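Local coordinates for ABC transporter periplasmic peptide-binding protein (Pseudoalteromonas, PDB 4QFN) that probably captures dipeptides in the periplasm and delivers them to an ABC transporter for uptake into the cell, at residues Q419-H424 against K457-W462. Residues are numbered along the deposited sequence; the frame is centred on the assembly and turned at random.
Sequences QRIGEH and KNPANW. With GLU (glutamic acid), chain D.
Gly-422 and Lys-457 bring their CA atoms within 5.1 Å where the end of helix 414-422 meets the loop between helices 450-454 and 465-475. Positive phi at His-424 and two backbone bonds back into the last turn, one of them from His-424 N to Ile-421 O, mark a Schellman motif. In the other segment, residues 458-461 form a type I beta turn, closed by Asn-461 N bonding to Asn-458 O.

The His-424 imidazole joins the two features. With CG anti to the carbonyl carbon (chi1 -59°), the ring extends toward the turn, where NE2 donates to Asn-458 O at 3.0 Å with an N-H...O angle of 145°. The acceptor lies practically in the ring plane, whereas NE2 sits well above the carbonyl plane, on the face opposite Asn-461 N; two donors thus grip this oxygen. The Asn-461 side-chain amide stacks over one ring face, the planes 15° apart, and its CB comes 3.4 Å from His-424 CD2. A separate apolar contact brings Ile-421 CG2 4.0 Å from Pro-459 CB, and both side chains also meet Val-429 and Leu-431 of strand 428-434. Were His-424 replaced by an alanine, Asn-458 O would probably lose its cross-segment donor and the Asn-461 amide the ring it stacks on.

On the ligand side, Lys-457 NZ bonds to OE1 of the bound glutamic acid at 2.9 Å and to Thr-48. The His-424 hydrogen bond and stack therefore join the helix end to a turn that begins one residue after this ligand-binding lysine, making His-424 its second-shell neighbour.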
loop_
_atom_site.group_PDB
_atom_site.type_symbol
_atom_site.label_atom_id
_atom_site.label_comp_id
_atom_site.label_asym_id
_atom_site.label_seq_id
_atom_site.Cartn_x
_atom_site.Cartn_y
_atom_site.Cartn_z
ATOM N N GLN A 419 -8.415 -4.108 -9.522
ATOM C CA GLN A 419 -9.862 -3.963 -9.461
ATOM C C GLN A 419 -10.593 -5.324 -9.536
ATOM O O GLN A 419 -11.564 -5.559 -8.829
ATOM C CB GLN A 419 -10.319 -3.014 -10.567
ATOM C CG GLN A 419 -11.767 -3.173 -10.977
ATOM C CD GLN A 419 -12.697 -2.375 -10.110
ATOM O OE1 GLN A 419 -12.257 -1.629 -9.225
ATOM N NE2 GLN A 419 -13.997 -2.522 -10.349
ATOM N N ARG A 420 -10.116 -6.217 -10.390
ATOM C CA ARG A 420 -10.764 -7.511 -10.562
ATOM C C ARG A 420 -10.458 -8.469 -9.415
ATOM O O ARG A 420 -11.293 -9.301 -9.044
ATOM C CB ARG A 420 -10.400 -8.113 -11.916
ATOM C CG ARG A 420 -10.963 -7.298 -13.057
ATOM C CD ARG A 420 -10.699 -7.903 -14.422
ATOM N NE ARG A 420 -11.179 -7.008 -15.479
ATOM C CZ ARG A 420 -10.906 -7.147 -16.773
ATOM N NH1 ARG A 420 -10.149 -8.152 -17.189
ATOM N NH2 ARG A 420 -11.385 -6.275 -17.654
ATOM N N ILE A 421 -9.267 -8.337 -8.839
ATOM C CA ILE A 421 -8.933 -9.106 -7.657
ATOM C C ILE A 421 -9.806 -8.584 -6.523
ATOM O O ILE A 421 -10.249 -9.352 -5.674
ATOM C CB ILE A 421 -7.437 -8.985 -7.290
ATOM C CG1 ILE A 421 -6.554 -9.687 -8.341
ATOM C CG2 ILE A 421 -7.171 -9.574 -5.921
ATOM C CD1 ILE A 421 -6.909 -11.155 -8.586
ATOM N N GLY A 422 -10.048 -7.274 -6.518
ATOM C CA GLY A 422 -10.924 -6.664 -5.529
ATOM C C GLY A 422 -12.351 -7.187 -5.618
ATOM O O GLY A 422 -13.065 -7.243 -4.621
ATOM N N GLU A 423 -12.766 -7.574 -6.823
ATOM C CA GLU A 423 -14.059 -8.229 -7.025
ATOM C C GLU A 423 -13.995 -9.742 -6.805
ATOM O O GLU A 423 -14.978 -10.445 -7.032
ATOM C CB GLU A 423 -14.578 -7.932 -8.428
ATOM C CG GLU A 423 -14.843 -6.458 -8.634
ATOM C CD GLU A 423 -14.932 -6.073 -10.092
ATOM O OE1 GLU A 423 -14.837 -6.975 -10.951
ATOM O OE2 GLU A 423 -15.090 -4.864 -10.373
ATOM N N HIS A 424 -12.833 -10.232 -6.368
ATOM C CA HIS A 424 -12.615 -11.661 -6.129
ATOM C C HIS A 424 -12.967 -12.537 -7.332
ATOM O O HIS A 424 -13.521 -13.619 -7.182
ATOM C CB HIS A 424 -13.382 -12.121 -4.885
ATOM C CG HIS A 424 -12.999 -11.383 -3.641
ATOM N ND1 HIS A 424 -13.730 -10.319 -3.150
ATOM C CD2 HIS A 424 -11.953 -11.544 -2.794
ATOM C CE1 HIS A 424 -13.155 -9.862 -2.050
ATOM N NE2 HIS A 424 -12.075 -10.587 -1.813
ATOM N N LYS A 457 -11.193 -5.519 -0.983
ATOM C CA LYS A 457 -9.845 -5.942 -0.645
ATOM C C LYS A 457 -9.897 -7.381 -0.144
ATOM O O LYS A 457 -10.903 -8.054 -0.316
ATOM C CB LYS A 457 -9.256 -5.023 0.421
ATOM C CG LYS A 457 -9.038 -3.600 -0.053
ATOM C CD LYS A 457 -7.940 -3.540 -1.097
ATOM C CE LYS A 457 -8.166 -2.410 -2.087
ATOM N NZ LYS A 457 -7.116 -2.361 -3.135
ATOM N N ASN A 458 -8.819 -7.852 0.473
ATOM C CA ASN A 458 -8.767 -9.219 0.984
ATOM C C ASN A 458 -8.742 -10.322 -0.074
ATOM O O ASN A 458 -9.674 -11.115 -0.173
ATOM C CB ASN A 458 -9.919 -9.467 1.958
ATOM C CG ASN A 458 -9.733 -10.727 2.780
ATOM O OD1 ASN A 458 -9.249 -11.742 2.288
ATOM N ND2 ASN A 458 -10.125 -10.663 4.038
ATOM N N PRO A 459 -7.604 -10.342 -0.898
ATOM C CA PRO A 459 -7.654 -11.385 -1.942
ATOM C C PRO A 459 -8.081 -12.802 -1.558
ATOM O O PRO A 459 -8.610 -13.511 -2.404
ATOM C CB PRO A 459 -6.235 -11.410 -2.516
ATOM C CG PRO A 459 -5.697 -10.067 -2.239
ATOM C CD PRO A 459 -6.122 -9.877 -0.826
ATOM N N ALA A 460 -7.850 -13.212 -0.319
ATOM C CA ALA A 460 -8.271 -14.542 0.126
ATOM C C ALA A 460 -9.789 -14.666 0.220
ATOM O O ALA A 460 -10.315 -15.767 0.363
ATOM C CB ALA A 460 -7.639 -14.899 1.475
ATOM N N ASN A 461 -10.485 -13.537 0.159
ATOM C CA ASN A 461 -11.945 -13.534 0.262
ATOM C C ASN A 461 -12.368 -14.178 1.567
ATOM O O ASN A 461 -13.396 -14.847 1.646
ATOM C CB ASN A 461 -12.568 -14.274 -0.922
ATOM C CG ASN A 461 -13.978 -13.816 -1.220
ATOM O OD1 ASN A 461 -14.453 -12.839 -0.654
ATOM N ND2 ASN A 461 -14.658 -14.525 -2.123
ATOM N N TRP A 462 -11.551 -13.958 2.590
ATOM C CA TRP A 462 -11.635 -14.695 3.840
ATOM C C TRP A 462 -12.311 -13.851 4.919
ATOM O O TRP A 462 -11.768 -12.828 5.351
ATOM C CB TRP A 462 -10.216 -15.030 4.291
ATOM C CG TRP A 462 -10.085 -16.139 5.287
ATOM C CD1 TRP A 462 -10.568 -17.410 5.164
ATOM C CD2 TRP A 462 -9.345 -16.105 6.521
ATOM N NE1 TRP A 462 -10.204 -18.157 6.262
ATOM C CE2 TRP A 462 -9.456 -17.381 7.109
ATOM C CE3 TRP A 462 -8.616 -15.115 7.192
ATOM C CZ2 TRP A 462 -8.860 -17.696 8.336
ATOM C CZ3 TRP A 462 -8.030 -15.424 8.412
ATOM C CH2 TRP A 462 -8.150 -16.708 8.967
HETATM N N GLU D . -0.585 -2.266 -2.169
HETATM C CA GLU D . -0.177 -3.256 -3.164
HETATM C C GLU D . 0.959 -2.771 -4.053
HETATM O O GLU D . 1.142 -1.576 -4.284
HETATM C CB GLU D . -1.366 -3.698 -4.022
HETATM C CG GLU D . -2.493 -4.332 -3.229
HETATM C CD GLU D . -3.602 -3.342 -2.868
HETATM O OE1 GLU D . -4.699 -3.795 -2.461
HETATM O OE2 GLU D . -3.388 -2.112 -3.010
HETATM O OXT GLU D . 1.722 -3.585 -4.569
#